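Side-chain contacts in molinate hydrolase (Gulosibacter molinativorax, PDB 4UB9), which hydrolyses the thiocarbamate pesticide molinate and is a zinc-binding member of the amidohydrolase family: residues H215-P220 and Y257-E262; A171-G176 and R229-R234; D270-R273 and P278-T281; E287-A292 and I301-T306; G179-D184 and T199-M204. All coordinates share one frame; numbering follows the deposited sequence.

Interaction 1. Residues H215-P220 and Y257-E262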
# COMPACT_ATOMS: atom_id res chain seq x y z
N HIS A 215 11.37 -21.22 -5.80
CA HIS A 215 11.12 -22.54 -5.19
C HIS A 215 12.37 -23.43 -5.14
O HIS A 215 12.48 -24.32 -4.30
CB HIS A 215 9.95 -23.27 -5.84
CG HIS A 215 10.31 -23.94 -7.13
ND1 HIS A 215 10.63 -25.28 -7.21
CD2 HIS A 215 10.40 -23.45 -8.39
CE1 HIS A 215 10.91 -25.58 -8.46
NE2 HIS A 215 10.79 -24.49 -9.19
N LEU A 216 13.31 -23.18 -6.02
CA LEU A 216 14.55 -23.90 -5.98
C LEU A 216 15.26 -23.81 -4.62
O LEU A 216 15.99 -24.72 -4.23
CB LEU A 216 15.53 -23.40 -7.06
CG LEU A 216 15.13 -23.70 -8.49
CD1 LEU A 216 16.20 -23.13 -9.38
CD2 LEU A 216 14.97 -25.19 -8.77
N SER A 217 15.11 -22.69 -3.94
CA SER A 217 15.74 -22.49 -2.65
C SER A 217 15.18 -23.41 -1.55
O SER A 217 15.77 -23.51 -0.49
CB SER A 217 15.58 -21.04 -2.16
OG SER A 217 16.39 -20.12 -2.89
N THR A 218 14.04 -24.02 -1.81
CA THR A 218 13.40 -24.91 -0.85
C THR A 218 13.87 -26.38 -0.94
O THR A 218 13.53 -27.19 -0.05
CB THR A 218 11.88 -24.96 -0.97
OG1 THR A 218 11.50 -25.58 -2.19
CG2 THR A 218 11.29 -23.58 -0.90
N LEU A 219 14.62 -26.69 -1.98
CA LEU A 219 14.89 -28.08 -2.36
C LEU A 219 16.21 -28.58 -1.90
O LEU A 219 17.12 -27.79 -1.67
CB LEU A 219 14.86 -28.26 -3.87
CG LEU A 219 13.53 -27.92 -4.57
CD1 LEU A 219 13.69 -28.09 -6.08
CD2 LEU A 219 12.38 -28.76 -4.07
N PRO A 220 16.34 -29.91 -1.74
CA PRO A 220 17.64 -30.49 -1.41
C PRO A 220 18.45 -30.67 -2.68
O PRO A 220 17.88 -30.70 -3.77
CB PRO A 220 17.28 -31.83 -0.77
CG PRO A 220 15.97 -32.20 -1.38
CD PRO A 220 15.27 -30.92 -1.74
N TYR A 257 21.17 -11.15 0.91
CA TYR A 257 21.06 -12.56 1.31
C TYR A 257 21.72 -13.43 0.27
O TYR A 257 22.00 -13.00 -0.87
CB TYR A 257 19.61 -12.98 1.34
CG TYR A 257 18.75 -12.27 2.33
CD1 TYR A 257 18.62 -12.73 3.63
CD2 TYR A 257 18.03 -11.14 1.96
CE1 TYR A 257 17.80 -12.07 4.54
CE2 TYR A 257 17.20 -10.48 2.88
CZ TYR A 257 17.11 -10.94 4.16
OH TYR A 257 16.28 -10.30 5.04
N PHE A 258 21.98 -14.67 0.65
CA PHE A 258 22.34 -15.72 -0.32
C PHE A 258 21.12 -16.49 -0.71
O PHE A 258 20.28 -16.84 0.10
CB PHE A 258 23.40 -16.65 0.26
CG PHE A 258 24.78 -16.10 0.16
CD1 PHE A 258 25.19 -15.08 0.98
CD2 PHE A 258 25.68 -16.63 -0.76
CE1 PHE A 258 26.46 -14.57 0.89
CE2 PHE A 258 26.95 -16.12 -0.87
CZ PHE A 258 27.34 -15.08 -0.05
N THR A 259 20.99 -16.76 -1.99
CA THR A 259 19.83 -17.53 -2.49
C THR A 259 19.86 -19.00 -2.14
O THR A 259 18.82 -19.65 -1.92
CB THR A 259 19.79 -17.41 -4.04
OG1 THR A 259 19.65 -16.04 -4.37
CG2 THR A 259 18.63 -18.17 -4.64
N PHE A 260 21.07 -19.54 -2.14
CA PHE A 260 21.33 -20.99 -2.03
C PHE A 260 22.36 -21.30 -0.96
O PHE A 260 23.23 -20.48 -0.68
CB PHE A 260 21.89 -21.54 -3.35
CG PHE A 260 20.91 -21.48 -4.51
CD1 PHE A 260 19.74 -22.19 -4.48
CD2 PHE A 260 21.18 -20.69 -5.61
CE1 PHE A 260 18.86 -22.14 -5.54
CE2 PHE A 260 20.29 -20.62 -6.65
CZ PHE A 260 19.13 -21.33 -6.61
N SER A 261 22.29 -22.52 -0.41
CA SER A 261 23.41 -23.06 0.38
C SER A 261 24.60 -23.31 -0.51
O SER A 261 24.46 -23.48 -1.73
CB SER A 261 23.05 -24.39 1.05
OG SER A 261 22.87 -25.41 0.09
N GLU A 262 25.78 -23.34 0.07
CA GLU A 262 27.01 -23.56 -0.74
C GLU A 262 26.97 -24.90 -1.44
O GLU A 262 27.36 -25.06 -2.57
CB GLU A 262 28.30 -23.25 0.05
CG GLU A 262 28.25 -21.75 0.44
CD GLU A 262 29.52 -20.92 0.27
OE1 GLU A 262 30.47 -21.38 -0.38
OE2 GLU A 262 29.53 -19.76 0.77
O HOH W 1 17.96 -21.30 0.45
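The backbones come closest where Ser217, on the 3-10 turn 215-218, faces Phe260 in a loop without regular structure, with CA atoms 5.8 Å apart; each segment leads into a helix, Pro220 and Ser261 standing at the N-cap positions. The polar link is a single direct bond: Ser217 OG donates to Thr259 O at 2.7 Å, bent at the carbonyl (142°) and tilted 27° out of its plane. The hydroxyl reaches it because OG stands opposite the carbonyl carbon of its own residue (chi1 -72°). Arg214 NH1 is a second partner of the same OG, and a water lies 3.0 Å from Thr259 O and also near Ser217 O. With an alanine here in place of Ser217, Thr259 O would probably lose its direct hydroxyl donor and Arg214 NH1 this partner. Apolar contacts lie beside the bond. Leu216 CB meets the edge of the Phe260 ring in its plane, 3.9 Å from CE1, while Thr259 CG2 lies 3.5 Å above the centre of one ring face. That same methyl touches Ser217 OG at 3.4 Å, and Thr259 OG1 turns instead to Ala242 O on strand 239-242. Tyr257 and Phe258 continue the loop into the interface with the second subunit. Such a junction between loops following barrel strands is in keeping with the TIM-barrel fold of amidohydrolases, and here it borders the metal site, the side chain of Thr259 lying about 6 Å from that of the zinc ligand His282.

Interaction 2. Residues A171-G176 and R229-R234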
# COMPACT_ATOMS: atom_id res chain seq x y z
N ALA A 171 21.12 -16.24 -21.62
CA ALA A 171 21.05 -17.09 -20.43
C ALA A 171 19.71 -17.72 -20.23
O ALA A 171 19.58 -18.71 -19.51
CB ALA A 171 21.35 -16.28 -19.18
N GLY A 172 18.69 -17.08 -20.76
CA GLY A 172 17.29 -17.36 -20.39
C GLY A 172 17.00 -16.63 -19.09
O GLY A 172 17.17 -15.42 -18.98
N THR A 173 16.65 -17.39 -18.06
CA THR A 173 16.35 -16.77 -16.75
C THR A 173 17.56 -16.75 -15.83
O THR A 173 18.63 -17.23 -16.15
CB THR A 173 15.18 -17.46 -16.05
OG1 THR A 173 14.75 -16.66 -14.95
CG2 THR A 173 15.57 -18.84 -15.56
N LEU A 174 17.38 -16.11 -14.71
CA LEU A 174 18.35 -16.08 -13.64
C LEU A 174 17.95 -17.18 -12.66
O LEU A 174 16.86 -17.15 -12.06
CB LEU A 174 18.23 -14.80 -12.84
CG LEU A 174 19.45 -13.98 -12.56
CD1 LEU A 174 19.22 -12.66 -13.29
CD2 LEU A 174 19.53 -13.69 -11.09
N ILE A 175 18.84 -18.13 -12.50
CA ILE A 175 18.51 -19.29 -11.73
C ILE A 175 18.30 -18.86 -10.29
O ILE A 175 19.22 -18.38 -9.63
CB ILE A 175 19.60 -20.36 -11.80
CG1 ILE A 175 19.92 -20.76 -13.24
CG2 ILE A 175 19.20 -21.57 -10.98
CD1 ILE A 175 18.75 -21.24 -14.04
N GLY A 176 17.09 -19.14 -9.79
CA GLY A 176 16.75 -18.89 -8.39
C GLY A 176 16.07 -17.55 -8.14
O GLY A 176 15.86 -17.16 -7.00
N ARG A 229 20.08 -29.38 -14.71
CA ARG A 229 20.55 -30.09 -15.88
C ARG A 229 19.57 -30.03 -17.03
O ARG A 229 19.93 -29.75 -18.17
CB ARG A 229 20.83 -31.54 -15.56
CG ARG A 229 21.39 -32.25 -16.76
CD ARG A 229 22.08 -33.51 -16.31
NE ARG A 229 22.77 -34.14 -17.41
CZ ARG A 229 23.44 -35.28 -17.33
NH1 ARG A 229 23.54 -35.93 -16.17
NH2 ARG A 229 24.02 -35.77 -18.43
N GLU A 230 18.33 -30.29 -16.73
CA GLU A 230 17.27 -30.21 -17.73
C GLU A 230 17.13 -28.80 -18.35
O GLU A 230 16.93 -28.65 -19.57
CB GLU A 230 15.96 -30.64 -17.07
CG GLU A 230 14.70 -30.27 -17.86
CD GLU A 230 13.42 -30.59 -17.10
OE1 GLU A 230 13.29 -30.30 -15.87
OE2 GLU A 230 12.50 -31.12 -17.75
N TYR A 231 17.22 -27.80 -17.47
CA TYR A 231 17.17 -26.41 -17.90
C TYR A 231 18.27 -26.13 -18.92
O TYR A 231 18.02 -25.65 -19.98
CB TYR A 231 17.31 -25.45 -16.71
CG TYR A 231 17.37 -24.02 -17.17
CD1 TYR A 231 16.20 -23.36 -17.58
CD2 TYR A 231 18.57 -23.34 -17.27
CE1 TYR A 231 16.24 -22.06 -18.01
CE2 TYR A 231 18.63 -22.03 -17.69
CZ TYR A 231 17.47 -21.40 -18.07
OH TYR A 231 17.49 -20.10 -18.52
N LEU A 232 19.50 -26.52 -18.57
CA LEU A 232 20.63 -26.31 -19.44
C LEU A 232 20.44 -27.02 -20.77
O LEU A 232 20.86 -26.53 -21.80
CB LEU A 232 21.93 -26.74 -18.77
CG LEU A 232 22.31 -25.87 -17.56
CD1 LEU A 232 23.43 -26.49 -16.76
CD2 LEU A 232 22.73 -24.48 -17.98
N GLU A 233 19.82 -28.19 -20.75
CA GLU A 233 19.56 -28.93 -21.98
C GLU A 233 18.49 -28.30 -22.85
O GLU A 233 18.28 -28.74 -23.96
CB GLU A 233 19.21 -30.38 -21.68
CG GLU A 233 20.50 -31.18 -21.57
CD GLU A 233 20.38 -32.44 -20.73
OE1 GLU A 233 19.23 -32.92 -20.54
OE2 GLU A 233 21.43 -32.96 -20.29
N ARG A 234 17.85 -27.24 -22.39
CA ARG A 234 16.90 -26.53 -23.26
C ARG A 234 17.55 -25.65 -24.31
O ARG A 234 16.90 -25.23 -25.23
CB ARG A 234 15.96 -25.63 -22.48
CG ARG A 234 14.98 -26.38 -21.64
CD ARG A 234 14.47 -25.45 -20.56
NE ARG A 234 13.44 -26.08 -19.78
CZ ARG A 234 12.17 -26.13 -20.17
NH1 ARG A 234 11.29 -26.77 -19.42
NH2 ARG A 234 11.79 -25.54 -21.30
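The Tyr231 ring carries the CD1 methyl of Ile175 over one face, as a CH-pi contact 4.1 Å from the ring centroid and 26° off the normal, while Ala171 O sits at the ring edge near its plane. Thr173 CG2 comes in obliquely, 3.7 Å from OH. The two side chains Ile175 and Tyr231 run past each other in opposite directions, and CD1 is closest to CE2, at 3.7 Å. The phenol oxygen works both ways: OH donates to Ala171 O at 2.7 Å, in the carbonyl plane and on a lone pair (135°), and accepts from Thr173 N at 2.9 Å. Two bonds therefore grip a buried hydroxyl and fix the backbone turn round Gly172, where a side chain would run into Tyr231 OH. Strand 174-175 and helix 221-232 belong to one long beta-alpha-beta connection of the TIM barrel, which returns through strand 239-242, the parallel neighbour to which Ile175 is bonded. With CG opposite its backbone N (chi1 176°), Tyr231 extends straight from the helix to the loop. A phenylalanine here would probably keep the contact with Ile175 yet leave Ala171 O and Thr173 N without their shared partner. Val210 and Met212 also touch Tyr231, and Ile175 leans on Cys239 and Ile241 of strand 239-242.

Interaction 3. Residues D270-R273 and P278-T281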
# COMPACT_ATOMS: atom_id res chain seq x y z
N ASP A 270 28.57 -27.17 -10.89
CA ASP A 270 29.01 -28.42 -11.46
C ASP A 270 28.20 -28.77 -12.70
O ASP A 270 28.78 -29.13 -13.75
CB ASP A 270 28.94 -29.51 -10.38
CG ASP A 270 29.44 -30.88 -10.86
OD1 ASP A 270 30.65 -30.87 -11.19
OD2 ASP A 270 28.65 -31.89 -10.95
N GLU A 271 26.90 -28.55 -12.66
CA GLU A 271 26.08 -28.84 -13.87
C GLU A 271 26.32 -27.88 -15.05
O GLU A 271 26.13 -28.25 -16.21
CB GLU A 271 24.59 -28.90 -13.51
CG GLU A 271 24.26 -30.12 -12.67
CD GLU A 271 24.46 -31.44 -13.44
OE1 GLU A 271 24.30 -31.44 -14.67
OE2 GLU A 271 24.79 -32.45 -12.80
N VAL A 272 26.62 -26.63 -14.72
CA VAL A 272 26.92 -25.64 -15.74
C VAL A 272 28.22 -26.00 -16.40
O VAL A 272 28.32 -26.00 -17.64
CB VAL A 272 27.01 -24.22 -15.15
CG1 VAL A 272 27.56 -23.26 -16.17
CG2 VAL A 272 25.63 -23.73 -14.70
N ARG A 273 29.21 -26.33 -15.58
CA ARG A 273 30.53 -26.79 -16.08
C ARG A 273 30.36 -28.02 -16.95
O ARG A 273 30.80 -28.04 -18.10
CB ARG A 273 31.44 -27.16 -14.95
CG ARG A 273 32.29 -26.05 -14.37
CD ARG A 273 31.95 -24.66 -14.84
NE ARG A 273 32.53 -23.67 -13.94
CZ ARG A 273 32.92 -22.45 -14.32
NH1 ARG A 273 32.81 -22.07 -15.58
NH2 ARG A 273 33.43 -21.62 -13.42
N PRO A 278 29.40 -20.94 -20.46
CA PRO A 278 29.98 -20.06 -19.45
C PRO A 278 29.04 -19.83 -18.29
O PRO A 278 27.81 -19.92 -18.42
CB PRO A 278 30.16 -18.76 -20.19
CG PRO A 278 30.29 -19.16 -21.60
CD PRO A 278 29.36 -20.31 -21.78
N LEU A 279 29.66 -19.56 -17.17
CA LEU A 279 28.96 -19.38 -15.91
C LEU A 279 28.99 -17.92 -15.50
O LEU A 279 30.08 -17.35 -15.35
CB LEU A 279 29.65 -20.18 -14.80
CG LEU A 279 29.22 -19.82 -13.37
CD1 LEU A 279 27.81 -20.32 -13.11
CD2 LEU A 279 30.18 -20.42 -12.36
N LEU A 280 27.80 -17.36 -15.32
CA LEU A 280 27.63 -15.99 -14.84
C LEU A 280 27.05 -15.95 -13.46
O LEU A 280 26.32 -16.84 -13.08
CB LEU A 280 26.71 -15.18 -15.75
CG LEU A 280 27.36 -14.46 -16.95
CD1 LEU A 280 28.03 -15.45 -17.88
CD2 LEU A 280 26.29 -13.75 -17.70
N THR A 281 27.35 -14.90 -12.73
CA THR A 281 26.83 -14.71 -11.40
C THR A 281 26.16 -13.36 -11.23
O THR A 281 26.51 -12.40 -11.86
CB THR A 281 27.92 -14.83 -10.33
OG1 THR A 281 28.96 -13.91 -10.61
CG2 THR A 281 28.50 -16.21 -10.31
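Leu279 lays its CD2 methyl over one face of the Arg273 guanidinium, 3.6 Å above the plane and offset toward the rim, so that NH2 is the nearest atom, also at 3.6 Å. The two residues flank the tight connection from helix 262-275 into strand 279-282, an alpha-to-beta step of the TIM barrel in which the chain reverses so that the strand packs under the helix it has just left. The side chains cross at about a right angle, and the Leu279 CB joins in at 3.8 Å from Arg273 NH1. Arg273 gets there by a sharp bend near its base, chi2 being close to eclipsed at 9°, which is consistent with some strain; the bend folds the chain back toward the strand. Its charge is met by residues outside the two segments: NH1 makes a salt bridge to Asp298 and NH2 a hydrogen bond to Asp296 O. The carboxylate oxygen OD2 of Asp298 that takes the salt bridge also accepts from Leu279 N, so one acid ties the guanidinium to the very strand whose leucine lies over it. The other part of the contact is made by Val272, without any hydrogen bond. Val272 points from the helix straight at the strand and, like Arg273, crosses Leu279 nearly perpendicularly; it also touches Leu232 of helix 221-232 and Cys239 of the adjacent strand, while Leu279 meets Ile241 there. With CG1 placed opposite the backbone N (chi1 169°), Val272 directs that methyl at the start of the strand, where it lies 4.0 Å from both Leu279 CB and Pro278 O.

Interaction 4. Residues E287-A292 and I301-T306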
# COMPACT_ATOMS: atom_id res chain seq x y z
N GLU A 287 30.46 -10.64 0.27
CA GLU A 287 30.55 -12.08 0.42
C GLU A 287 30.03 -12.81 -0.80
O GLU A 287 30.55 -13.85 -1.18
CB GLU A 287 29.81 -12.55 1.67
CG GLU A 287 30.65 -12.36 2.93
CD GLU A 287 32.02 -13.07 2.83
OE1 GLU A 287 32.12 -14.32 2.70
OE2 GLU A 287 33.02 -12.37 2.85
N GLY A 288 29.06 -12.22 -1.45
CA GLY A 288 28.58 -12.76 -2.71
C GLY A 288 29.66 -12.71 -3.77
O GLY A 288 29.89 -13.65 -4.51
N LEU A 289 30.30 -11.57 -3.85
CA LEU A 289 31.37 -11.38 -4.80
C LEU A 289 32.49 -12.39 -4.54
O LEU A 289 32.98 -13.03 -5.43
CB LEU A 289 31.93 -9.96 -4.68
CG LEU A 289 33.11 -9.59 -5.58
CD1 LEU A 289 32.84 -9.82 -7.06
CD2 LEU A 289 33.44 -8.11 -5.37
N ASN A 290 32.88 -12.50 -3.30
CA ASN A 290 33.94 -13.44 -2.96
C ASN A 290 33.56 -14.85 -3.37
O ASN A 290 34.35 -15.59 -3.92
CB ASN A 290 34.24 -13.42 -1.46
CG ASN A 290 35.37 -14.38 -1.11
OD1 ASN A 290 36.53 -14.16 -1.46
ND2 ASN A 290 35.03 -15.45 -0.40
N THR A 291 32.32 -15.21 -3.10
CA THR A 291 31.82 -16.56 -3.42
C THR A 291 31.87 -16.81 -4.91
O THR A 291 32.22 -17.90 -5.36
CB THR A 291 30.41 -16.75 -2.86
OG1 THR A 291 30.47 -16.77 -1.43
CG2 THR A 291 29.78 -18.01 -3.34
N ALA A 292 31.53 -15.79 -5.67
CA ALA A 292 31.56 -15.92 -7.13
C ALA A 292 33.00 -16.13 -7.65
O ALA A 292 33.27 -16.91 -8.57
CB ALA A 292 30.95 -14.70 -7.77
N ILE A 301 28.41 -10.33 -13.00
CA ILE A 301 27.54 -9.19 -13.30
C ILE A 301 27.44 -8.24 -12.10
O ILE A 301 27.32 -8.66 -10.94
CB ILE A 301 26.17 -9.63 -13.75
CG1 ILE A 301 26.27 -10.62 -14.91
CG2 ILE A 301 25.31 -8.45 -14.17
CD1 ILE A 301 26.89 -10.07 -16.17
N HIS A 302 27.54 -6.96 -12.41
CA HIS A 302 27.57 -5.84 -11.43
C HIS A 302 28.38 -6.15 -10.19
O HIS A 302 27.91 -6.10 -9.07
CB HIS A 302 26.21 -5.17 -11.15
CG HIS A 302 25.11 -6.11 -10.82
ND1 HIS A 302 25.10 -6.88 -9.67
CD2 HIS A 302 23.92 -6.33 -11.43
CE1 HIS A 302 23.98 -7.58 -9.64
NE2 HIS A 302 23.25 -7.27 -10.69
N ALA A 303 29.63 -6.48 -10.47
CA ALA A 303 30.53 -6.98 -9.46
C ALA A 303 30.73 -5.97 -8.37
O ALA A 303 30.99 -6.31 -7.23
CB ALA A 303 31.86 -7.32 -10.10
N THR A 304 30.67 -4.70 -8.74
CA THR A 304 30.93 -3.62 -7.78
C THR A 304 29.73 -3.20 -6.96
O THR A 304 29.82 -2.29 -6.14
CB THR A 304 31.46 -2.36 -8.52
OG1 THR A 304 30.62 -2.10 -9.65
CG2 THR A 304 32.86 -2.60 -8.96
N MET A 305 28.58 -3.84 -7.23
CA MET A 305 27.40 -3.60 -6.43
C MET A 305 27.51 -4.48 -5.17
O MET A 305 27.24 -5.66 -5.19
CB MET A 305 26.15 -3.91 -7.19
CG MET A 305 24.92 -3.45 -6.45
SD MET A 305 23.44 -4.12 -7.21
CE MET A 305 23.38 -3.18 -8.76
N THR A 306 27.93 -3.88 -4.07
CA THR A 306 28.34 -4.65 -2.89
C THR A 306 27.76 -4.19 -1.58
O THR A 306 28.45 -4.11 -0.58
CB THR A 306 29.88 -4.65 -2.75
OG1 THR A 306 30.37 -3.33 -2.56
CG2 THR A 306 30.49 -5.24 -3.97
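Leu289 points from helix 286-294 at the turn 302-305, and its forked end lies against Ala303. Both methyls do the touching: CD2 lies 3.6 Å from Ala303 O, and CD1 is 4.1 Å from Ala303 CB. CG stands opposite the backbone N (chi1 178°), which carries the fork clear of the helix. Ala303 presents its methyl across the approach rather than head-on, while Thr306 completes the surface with CG2, 4.3 Å from Leu289 CD2. The hydroxyl of Thr306 serves another purpose, bonding to Ala309 O. No polar bond crosses this contact, and Ile311 packs against the same leucine. On the loop side the chain is shaped by a type I turn, closed by Met305 N to His302 O at 3.0 Å. One face of the His302 ring is covered near its rim by Met305 CE, 4.0 Å above the plane. His302 N bonds to Glu327, and its NE2 binds the zinc ion together with His282. A metal-binding histidine in the loop just after a strand, here 299-301, with the preceding helix packed against that loop, belongs to the catalytic end of the amidohydrolase TIM barrel.

Interaction 5. Residues G179-D184 and T199-M204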
# COMPACT_ATOMS: atom_id res chain seq x y z
N GLY A 179 9.98 -14.27 -11.07
CA GLY A 179 9.56 -13.56 -12.27
C GLY A 179 9.11 -12.15 -11.91
O GLY A 179 9.15 -11.74 -10.75
N PRO A 180 8.68 -11.40 -12.92
CA PRO A 180 8.39 -9.96 -12.77
C PRO A 180 7.21 -9.63 -11.89
O PRO A 180 7.07 -8.48 -11.49
CB PRO A 180 8.12 -9.49 -14.20
CG PRO A 180 7.76 -10.75 -14.95
CD PRO A 180 8.54 -11.85 -14.31
N PHE A 181 6.37 -10.60 -11.54
CA PHE A 181 5.24 -10.28 -10.62
C PHE A 181 5.41 -10.97 -9.26
O PHE A 181 4.49 -11.26 -8.55
CB PHE A 181 3.93 -10.53 -11.30
CG PHE A 181 3.81 -9.72 -12.55
CD1 PHE A 181 3.80 -8.34 -12.46
CD2 PHE A 181 3.84 -10.32 -13.81
CE1 PHE A 181 3.77 -7.58 -13.62
CE2 PHE A 181 3.82 -9.56 -14.94
CZ PHE A 181 3.77 -8.18 -14.84
N THR A 182 6.65 -10.99 -8.88
CA THR A 182 7.17 -11.66 -7.71
C THR A 182 7.79 -10.58 -6.82
O THR A 182 7.91 -9.43 -7.20
CB THR A 182 8.23 -12.62 -8.28
OG1 THR A 182 7.70 -13.93 -8.33
CG2 THR A 182 9.46 -12.56 -7.59
N GLY A 183 8.20 -10.95 -5.63
CA GLY A 183 8.89 -10.03 -4.71
C GLY A 183 10.16 -9.43 -5.25
O GLY A 183 10.59 -8.32 -4.84
N ASP A 184 10.81 -10.20 -6.09
CA ASP A 184 12.01 -9.74 -6.77
C ASP A 184 11.86 -8.46 -7.65
O ASP A 184 12.86 -7.84 -7.99
CB ASP A 184 12.57 -10.88 -7.59
CG ASP A 184 13.15 -11.99 -6.72
OD1 ASP A 184 13.90 -11.70 -5.81
OD2 ASP A 184 12.89 -13.15 -6.97
N THR A 199 -4.26 -14.68 -12.87
CA THR A 199 -4.04 -15.56 -14.03
C THR A 199 -2.96 -14.99 -14.95
O THR A 199 -2.04 -15.70 -15.37
CB THR A 199 -5.33 -15.71 -14.84
OG1 THR A 199 -6.35 -16.26 -14.00
CG2 THR A 199 -5.10 -16.64 -16.02
N PHE A 200 -3.05 -13.69 -15.24
CA PHE A 200 -2.06 -13.04 -16.14
C PHE A 200 -0.69 -12.97 -15.46
O PHE A 200 0.31 -13.28 -16.05
CB PHE A 200 -2.51 -11.64 -16.54
CG PHE A 200 -1.57 -10.93 -17.48
CD1 PHE A 200 -1.16 -11.53 -18.66
CD2 PHE A 200 -1.10 -9.69 -17.18
CE1 PHE A 200 -0.27 -10.89 -19.51
CE2 PHE A 200 -0.22 -9.03 -18.03
CZ PHE A 200 0.18 -9.63 -19.20
N ALA A 201 -0.68 -12.59 -14.19
CA ALA A 201 0.57 -12.53 -13.43
C ALA A 201 1.28 -13.88 -13.39
O ALA A 201 2.48 -13.97 -13.59
CB ALA A 201 0.33 -12.03 -12.03
N ASP A 202 0.51 -14.95 -13.20
CA ASP A 202 1.09 -16.30 -13.17
C ASP A 202 1.63 -16.72 -14.51
O ASP A 202 2.66 -17.36 -14.63
CB ASP A 202 0.07 -17.36 -12.67
CG ASP A 202 -0.22 -17.25 -11.20
OD1 ASP A 202 0.50 -16.55 -10.45
OD2 ASP A 202 -1.22 -17.85 -10.74
N ARG A 203 0.89 -16.39 -15.54
CA ARG A 203 1.32 -16.78 -16.90
C ARG A 203 2.64 -16.07 -17.27
O ARG A 203 3.52 -16.66 -17.88
CB ARG A 203 0.21 -16.46 -17.92
CG ARG A 203 0.58 -16.84 -19.36
CD ARG A 203 -0.62 -16.86 -20.26
NE ARG A 203 -1.12 -15.52 -20.58
CZ ARG A 203 -2.29 -15.00 -20.18
NH1 ARG A 203 -3.08 -15.62 -19.31
NH2 ARG A 203 -2.65 -13.79 -20.60
N MET A 204 2.77 -14.83 -16.84
CA MET A 204 3.99 -14.06 -17.12
C MET A 204 5.15 -14.56 -16.28
O MET A 204 6.27 -14.76 -16.79
CB MET A 204 3.79 -12.57 -16.84
CG MET A 204 2.82 -11.88 -17.78
SD MET A 204 3.32 -11.88 -19.52
CE MET A 204 2.44 -13.29 -20.17
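This is an apolar contact in which a loop following strand 174-175 rests on the helix 198-209 further along the chain. Its pivot is Phe181, with Phe181 CA 5.9 Å from Ala201 CA. The ring meets the helix with its edge: Met204 CB is in the ring plane, 3.6 Å from CE2, and Met204 CG follows at 3.8 Å from the same atom. The two side chains lie alongside each other and point the same way. Nearer the backbone, Phe181 CB touches Ala201 CB at 4.0 Å. Ala201 O is 3.9 Å from Phe181 CD2. Within the TIM-barrel domain the segment 179-184, which opens with a type I turn, is part of the long excursion between strands 174-175 and 239-242, and helix 198-209 is its first long helix. With CG opposite its own carbonyl carbon (chi1 -66°), Met204 sets CG 3.6 Å above one face of the Phe200 ring, toward the rim, and so a single methionine joins two phenylalanines. Helix 111-118 adds Ile112 and Leu115 against Phe181. Polar bonds hold the turn in place, Phe181 N to Asp205 and Phe181 O to Arg193, and Phe200 forms a cation-pi contact with Arg117 of the third subunit.

In the fold
Interactions 2 to 4 involve the parallel strands 174-175, 279-282 and 299-301 or the loops that follow them, and interaction 1 packs on interactions 2 and 4: Leu216 CD1 lies 3.7 Å from Ile175 CG2, and Phe258 CZ 3.6 Å from Gly288 N. Interactions 2 and 3, with centres about 10 Å apart, meet where Leu232 of one outer helix lies on Val272 of the next. Interactions 3 and 4 join at the sheet, Ile301 N lying 3.0 Å from Thr281 O. Interaction 4 contains the zinc ligand His302; the side chains of Thr259 and Thr173 are each about 11 Å from the metal. Interaction 5, nested within the loop closed by interaction 2, lies away from the metal site, the Pro180 side chain being about 13 Å from the zinc ion.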